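Local coordinates for protein collagen alpha-1(XV) chain (Homo sapiens, PDB 3N3F) that trimerizes three alpha-1(XV) chains and so probably supports chain selection and folding of the collagen triple helix, at residues A[2-7]-A[23-28]; A[19-24]-A[36-41]. One frame throughout, in Å; residues are numbered along the deposited sequence.

Interaction 1 (A[2-7]-A[23-28]); sequences LVTAFS and TFIYLR
The parallel strand pair of a beta-alpha-beta unit is built here: Val-3 bridges Phe-24, and the pairing runs on through Thr-4 with Ile-25 and Ala-5 with Tyr-26 to Phe-6 with Leu-27. Five backbone hydrogen bonds alternate in direction, as parallel pairing requires. Phe-24 N donates to Leu-2 O (3.0 Å), Thr-4 N to Phe-24 O, Tyr-26 N to Thr-4 O (2.9 Å), Phe-6 N to Tyr-26 O, and Arg-28 N to Phe-6 O; the strand axes are 33° apart.

On the face shared by Thr-4, Ile-25, Phe-6 and Leu-27, Ile-25 CG2 meets the Phe-6 ring at its edge, in the ring plane, 3.4 Å from CD2. Ile-25 holds CG2 anti to its own N, which carries this methyl to the ring, while Leu-27 CD2 sits 4.1 Å from Phe-6 CB. Helix 9-13 packs on this side, Met-12 touching both Phe-6 and Ile-25. The other face pairs Ala-5 CB with Tyr-26 CB at 4.0 Å, and there the Tyr-26 hydroxyl bonds Glu-21 of the second subunit.

Beyond the last bridge, the bent Arg-28 chain lays one guanidinium face over the backbone of Phe-6 and Ser-7, with Ser-7 N 3.4 Å above its plane. Parallel strands joined through a helix packed on one face are the hallmark of a beta-alpha-beta crossover; in this protein the opposite face meets a neighbouring subunit.

Interaction 2 (A[19-24]-A[36-41]); sequences VIEGTF and RVRDGW
A backbone hydrogen bond ties Arg-36 to the turn that leads into strand 23-27: Arg-36 N donates to Thr-23 O at 2.8 Å with an N-H...O angle of 171°. Gly-22 N faces Arg-36 O at 2.5 Å, short enough to be doubtful in detail. Gly-22 is the third residue of the type II turn from Ile-20 to Thr-23; its positive phi of 85° would jam a side chain against the preceding carbonyl. Inside that turn Thr-23 OG1 donates to Ile-20 O (2.8 Å).

Apolar contact is made by the aliphatic part of Arg-36. Its CG lies 3.3 Å from Val-19 CG1, the two side chains crossing at a slant; the methyl is directed there by chi1 of -171°, which sets CG1 opposite the Val-19 N.

Polar side-chain bonds help hold the guanidinium. A bend at chi2 turns the Arg-36 chain end toward the 37-40 turn, and Arg-36 NH1 donates to Val-37 O at 2.8 Å by a bent bond, the acceptor near the guanidinium plane. That oxygen also receives Gly-40 N, so it serves both the arginine and the turn from Val-37 to Gly-40. A weak bond joins Arg-36 NH1 to Gly-40 O, and Arg-36 NH2 donates to Ala-16 O. An alanine in place of Arg-36 would probably leave Val-37 O and Ala-16 O without these donors and open a gap beside Val-19.

Among the charged groups, Glu-21 and Arg-38 run side by side with their charged atoms apart. Glu-21 OE2 comes 3.2 Å from Arg-38 CB and bonds the Tyr-26 hydroxyl of the third subunit, while Arg-38 NH2 donates to Asp-29 O of that subunit. The backbone pairing belongs to the open end of the beta hairpin 23-27/32-37, where two type II turns meet beside a subunit interface.

Overall arrangement
Interactions 1 and 2 share Thr-23 and Phe-24 and use the two edges of strand 23-27: interaction 1 adds strand 3-6 in parallel, interaction 2 the antiparallel strand 32-37. Their centres lie 11 Å apart, with interaction 1 about 4 Å from the chain centre and interaction 2 about 10 Å. Place does not dictate burial simply, since interaction 1 is partly buried and interaction 2 mostly buried, its residues lying against the third subunit. Interaction 1 rests on a regular backbone ladder and apolar side chains; interaction 2 on turns and an arginine. Packing connects them, Phe-6 CZ lying 3.6 Å from Val-19 CG2 and Ile-25 CD1 3.4 Å from Trp-41 CD1.

Interaction 1 (A[2-7]-A[23-28])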
loop_
_atom_site.group_PDB
_atom_site.type_symbol
_atom_site.label_atom_id
_atom_site.label_comp_id
_atom_site.label_asym_id
_atom_site.label_seq_id
_atom_site.Cartn_x
_atom_site.Cartn_y
_atom_site.Cartn_z
ATOM N N LEU A 2 9.371 3.429 -3.984
ATOM C CA LEU A 2 8.021 3.354 -4.526
ATOM C C LEU A 2 7.494 1.920 -4.636
ATOM O O LEU A 2 7.043 1.333 -3.648
ATOM C CB LEU A 2 7.977 4.039 -5.896
ATOM C CG LEU A 2 9.321 4.313 -6.584
ATOM C CD1 LEU A 2 10.077 3.012 -6.803
ATOM C CD2 LEU A 2 9.077 5.023 -7.908
ATOM N N VAL A 3 7.543 1.361 -5.840
ATOM C CA VAL A 3 7.059 0.006 -6.061
ATOM C C VAL A 3 7.879 -0.744 -7.100
ATOM O O VAL A 3 8.251 -0.200 -8.140
ATOM C CB VAL A 3 5.570 0.012 -6.496
ATOM C CG1 VAL A 3 5.360 1.009 -7.616
ATOM C CG2 VAL A 3 5.143 -1.380 -6.946
ATOM N N THR A 4 8.172 -2.002 -6.796
ATOM C CA THR A 4 8.925 -2.855 -7.704
ATOM C C THR A 4 8.231 -4.209 -7.705
ATOM O O THR A 4 7.191 -4.367 -7.066
ATOM C CB THR A 4 10.394 -3.006 -7.253
ATOM O OG1 THR A 4 11.102 -3.802 -8.211
ATOM C CG2 THR A 4 10.478 -3.665 -5.881
ATOM N N ALA A 5 8.796 -5.187 -8.410
ATOM C CA ALA A 5 8.169 -6.500 -8.478
ATOM C C ALA A 5 9.129 -7.665 -8.690
ATOM O O ALA A 5 10.281 -7.485 -9.073
ATOM C CB ALA A 5 7.118 -6.501 -9.582
ATOM N N PHE A 6 8.623 -8.866 -8.430
ATOM C CA PHE A 6 9.380 -10.098 -8.609
ATOM C C PHE A 6 8.397 -11.106 -9.189
ATOM O O PHE A 6 7.187 -10.934 -9.062
ATOM C CB PHE A 6 9.913 -10.608 -7.265
ATOM C CG PHE A 6 10.965 -9.723 -6.653
ATOM C CD1 PHE A 6 12.290 -9.798 -7.074
ATOM C CD2 PHE A 6 10.626 -8.797 -5.669
ATOM C CE1 PHE A 6 13.262 -8.960 -6.522
ATOM C CE2 PHE A 6 11.588 -7.956 -5.113
ATOM C CZ PHE A 6 12.910 -8.039 -5.541
ATOM N N SER A 7 8.907 -12.151 -9.830
ATOM C CA SER A 7 8.029 -13.160 -10.399
ATOM C C SER A 7 7.225 -13.802 -9.279
ATOM O O SER A 7 6.004 -13.930 -9.370
ATOM C CB SER A 7 8.840 -14.234 -11.130
ATOM O OG SER A 7 9.455 -13.716 -12.297
ATOM N N THR A 23 9.675 0.103 0.687
ATOM C CA THR A 23 9.261 -0.041 -0.708
ATOM C C THR A 23 8.191 -1.121 -0.820
ATOM O O THR A 23 8.195 -2.084 -0.056
ATOM C CB THR A 23 10.453 -0.451 -1.616
ATOM O OG1 THR A 23 11.442 0.581 -1.609
ATOM C CG2 THR A 23 9.988 -0.685 -3.045
ATOM N N PHE A 24 7.269 -0.952 -1.762
ATOM C CA PHE A 24 6.211 -1.929 -1.983
ATOM C C PHE A 24 6.673 -2.962 -3.008
ATOM O O PHE A 24 7.306 -2.615 -4.003
ATOM C CB PHE A 24 4.941 -1.228 -2.463
ATOM C CG PHE A 24 4.198 -0.520 -1.367
ATOM C CD1 PHE A 24 3.360 -1.227 -0.513
ATOM C CD2 PHE A 24 4.351 0.848 -1.176
ATOM C CE1 PHE A 24 2.678 -0.581 0.523
ATOM C CE2 PHE A 24 3.677 1.505 -0.145
ATOM C CZ PHE A 24 2.840 0.786 0.704
ATOM N N ILE A 25 6.353 -4.230 -2.756
ATOM C CA ILE A 25 6.761 -5.320 -3.640
ATOM C C ILE A 25 5.584 -6.120 -4.193
ATOM O O ILE A 25 4.830 -6.736 -3.447
ATOM C CB ILE A 25 7.703 -6.299 -2.905
ATOM C CG1 ILE A 25 8.913 -5.546 -2.349
ATOM C CG2 ILE A 25 8.146 -7.406 -3.861
ATOM C CD1 ILE A 25 9.860 -6.422 -1.548
ATOM N N TYR A 26 5.450 -6.120 -5.511
ATOM C CA TYR A 26 4.376 -6.839 -6.181
ATOM C C TYR A 26 4.882 -8.185 -6.678
ATOM O O TYR A 26 5.956 -8.269 -7.271
ATOM C CB TYR A 26 3.867 -6.006 -7.361
ATOM C CG TYR A 26 2.778 -6.637 -8.209
ATOM C CD1 TYR A 26 1.584 -7.078 -7.639
ATOM C CD2 TYR A 26 2.899 -6.688 -9.598
ATOM C CE1 TYR A 26 0.534 -7.540 -8.432
ATOM C CE2 TYR A 26 1.855 -7.149 -10.400
ATOM C CZ TYR A 26 0.674 -7.568 -9.809
ATOM O OH TYR A 26 -0.376 -7.975 -10.595
ATOM N N LEU A 27 4.125 -9.243 -6.414
ATOM C CA LEU A 27 4.504 -10.568 -6.887
ATOM C C LEU A 27 3.600 -10.866 -8.075
ATOM O O LEU A 27 2.405 -11.113 -7.914
ATOM C CB LEU A 27 4.319 -11.615 -5.785
ATOM C CG LEU A 27 5.123 -11.364 -4.503
ATOM C CD1 LEU A 27 5.051 -12.598 -3.620
ATOM C CD2 LEU A 27 6.581 -11.055 -4.844
ATOM N N ARG A 28 4.183 -10.818 -9.270
ATOM C CA ARG A 28 3.446 -11.034 -10.509
ATOM C C ARG A 28 2.649 -12.331 -10.573
ATOM O O ARG A 28 1.473 -12.321 -10.929
ATOM C CB ARG A 28 4.402 -10.953 -11.710
ATOM C CG ARG A 28 5.094 -9.596 -11.867
ATOM C CD ARG A 28 5.777 -9.461 -13.223
ATOM N NE ARG A 28 6.818 -10.464 -13.434
ATOM C CZ ARG A 28 8.091 -10.327 -13.068
ATOM N NH1 ARG A 28 8.506 -9.219 -12.466
ATOM N NH2 ARG A 28 8.951 -11.309 -13.300
#

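Interaction 2 (A[19-24]-A[36-41])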
loop_
_atom_site.group_PDB
_atom_site.type_symbol
_atom_site.label_atom_id
_atom_site.label_comp_id
_atom_site.label_asym_id
_atom_site.label_seq_id
_atom_site.Cartn_x
_atom_site.Cartn_y
_atom_site.Cartn_z
ATOM N N VAL A 19 16.094 -4.172 -2.683
ATOM C CA VAL A 19 14.920 -3.380 -2.338
ATOM C C VAL A 19 15.150 -2.568 -1.073
ATOM O O VAL A 19 15.495 -3.119 -0.030
ATOM C CB VAL A 19 13.682 -4.274 -2.118
ATOM C CG1 VAL A 19 12.438 -3.406 -1.969
ATOM C CG2 VAL A 19 13.525 -5.254 -3.275
ATOM N N ILE A 20 14.947 -1.257 -1.170
ATOM C CA ILE A 20 15.134 -0.374 -0.025
ATOM C C ILE A 20 13.948 -0.467 0.925
ATOM O O ILE A 20 12.803 -0.599 0.499
ATOM C CB ILE A 20 15.286 1.106 -0.460
ATOM C CG1 ILE A 20 16.489 1.263 -1.396
ATOM C CG2 ILE A 20 15.468 1.995 0.769
ATOM C CD1 ILE A 20 17.819 0.981 -0.738
ATOM N N GLU A 21 14.238 -0.411 2.218
ATOM C CA GLU A 21 13.206 -0.458 3.240
ATOM C C GLU A 21 12.130 0.578 2.910
ATOM O O GLU A 21 12.436 1.663 2.418
ATOM C CB GLU A 21 13.848 -0.168 4.602
ATOM C CG GLU A 21 12.916 0.333 5.689
ATOM C CD GLU A 21 13.628 0.479 7.027
ATOM O OE1 GLU A 21 14.786 0.947 7.041
ATOM O OE2 GLU A 21 13.030 0.132 8.063
ATOM N N GLY A 22 10.871 0.233 3.159
ATOM C CA GLY A 22 9.783 1.155 2.878
ATOM C C GLY A 22 9.286 1.129 1.442
ATOM O O GLY A 22 8.560 2.030 1.025
ATOM N N THR A 23 9.675 0.103 0.687
ATOM C CA THR A 23 9.261 -0.041 -0.708
ATOM C C THR A 23 8.191 -1.121 -0.820
ATOM O O THR A 23 8.195 -2.084 -0.056
ATOM C CB THR A 23 10.453 -0.451 -1.616
ATOM O OG1 THR A 23 11.442 0.581 -1.609
ATOM C CG2 THR A 23 9.988 -0.685 -3.045
ATOM N N PHE A 24 7.269 -0.952 -1.762
ATOM C CA PHE A 24 6.211 -1.929 -1.983
ATOM C C PHE A 24 6.673 -2.962 -3.008
ATOM O O PHE A 24 7.306 -2.615 -4.003
ATOM C CB PHE A 24 4.941 -1.228 -2.463
ATOM C CG PHE A 24 4.198 -0.520 -1.367
ATOM C CD1 PHE A 24 3.360 -1.227 -0.513
ATOM C CD2 PHE A 24 4.351 0.848 -1.176
ATOM C CE1 PHE A 24 2.678 -0.581 0.523
ATOM C CE2 PHE A 24 3.677 1.505 -0.145
ATOM C CZ PHE A 24 2.840 0.786 0.704
ATOM N N ARG A 36 8.875 -4.005 1.935
ATOM C CA ARG A 36 10.229 -4.218 2.410
ATOM C C ARG A 36 10.387 -3.362 3.671
ATOM O O ARG A 36 10.207 -2.147 3.624
ATOM C CB ARG A 36 11.222 -3.758 1.340
ATOM C CG ARG A 36 12.382 -4.696 1.087
ATOM C CD ARG A 36 13.101 -5.020 2.357
ATOM N NE ARG A 36 14.492 -5.391 2.139
ATOM C CZ ARG A 36 15.343 -5.615 3.132
ATOM N NH1 ARG A 36 14.924 -5.504 4.383
ATOM N NH2 ARG A 36 16.607 -5.927 2.880
ATOM N N VAL A 37 10.696 -3.992 4.796
ATOM C CA VAL A 37 10.876 -3.243 6.036
ATOM C C VAL A 37 12.216 -3.575 6.672
ATOM O O VAL A 37 13.035 -4.284 6.095
ATOM C CB VAL A 37 9.761 -3.544 7.061
ATOM C CG1 VAL A 37 8.407 -3.204 6.466
ATOM C CG2 VAL A 37 9.814 -4.998 7.486
ATOM N N ARG A 38 12.438 -3.051 7.868
ATOM C CA ARG A 38 13.682 -3.304 8.573
ATOM C C ARG A 38 13.809 -4.786 8.923
ATOM O O ARG A 38 12.960 -5.347 9.620
ATOM C CB ARG A 38 13.732 -2.459 9.847
ATOM C CG ARG A 38 14.987 -2.630 10.682
ATOM C CD ARG A 38 14.886 -1.772 11.932
ATOM N NE ARG A 38 13.681 -2.087 12.695
ATOM C CZ ARG A 38 13.190 -1.329 13.671
ATOM N NH1 ARG A 38 13.797 -0.200 14.011
ATOM N NH2 ARG A 38 12.087 -1.702 14.308
ATOM N N ASP A 39 14.874 -5.404 8.421
ATOM C CA ASP A 39 15.179 -6.812 8.660
ATOM C C ASP A 39 14.260 -7.824 7.991
ATOM O O ASP A 39 14.186 -8.977 8.417
ATOM C CB ASP A 39 15.236 -7.088 10.165
ATOM C CG ASP A 39 16.207 -6.174 10.886
ATOM O OD1 ASP A 39 17.356 -6.037 10.417
ATOM O OD2 ASP A 39 15.823 -5.597 11.923
ATOM N N GLY A 40 13.560 -7.410 6.941
ATOM C CA GLY A 40 12.694 -8.350 6.259
ATOM C C GLY A 40 11.590 -7.733 5.432
ATOM O O GLY A 40 11.758 -6.677 4.829
ATOM N N TRP A 41 10.455 -8.421 5.407
ATOM C CA TRP A 41 9.286 -7.982 4.667
ATOM C C TRP A 41 8.055 -8.269 5.510
ATOM O O TRP A 41 8.114 -9.004 6.498
ATOM C CB TRP A 41 9.134 -8.767 3.358
ATOM C CG TRP A 41 10.349 -8.849 2.484
ATOM C CD1 TRP A 41 10.602 -8.118 1.359
ATOM C CD2 TRP A 41 11.442 -9.761 2.624
ATOM N NE1 TRP A 41 11.781 -8.525 0.783
ATOM C CE2 TRP A 41 12.318 -9.533 1.540
ATOM C CE3 TRP A 41 11.766 -10.756 3.559
ATOM C CZ2 TRP A 41 13.501 -10.263 1.364
ATOM C CZ3 TRP A 41 12.944 -11.482 3.383
ATOM C CH2 TRP A 41 13.794 -11.231 2.294
#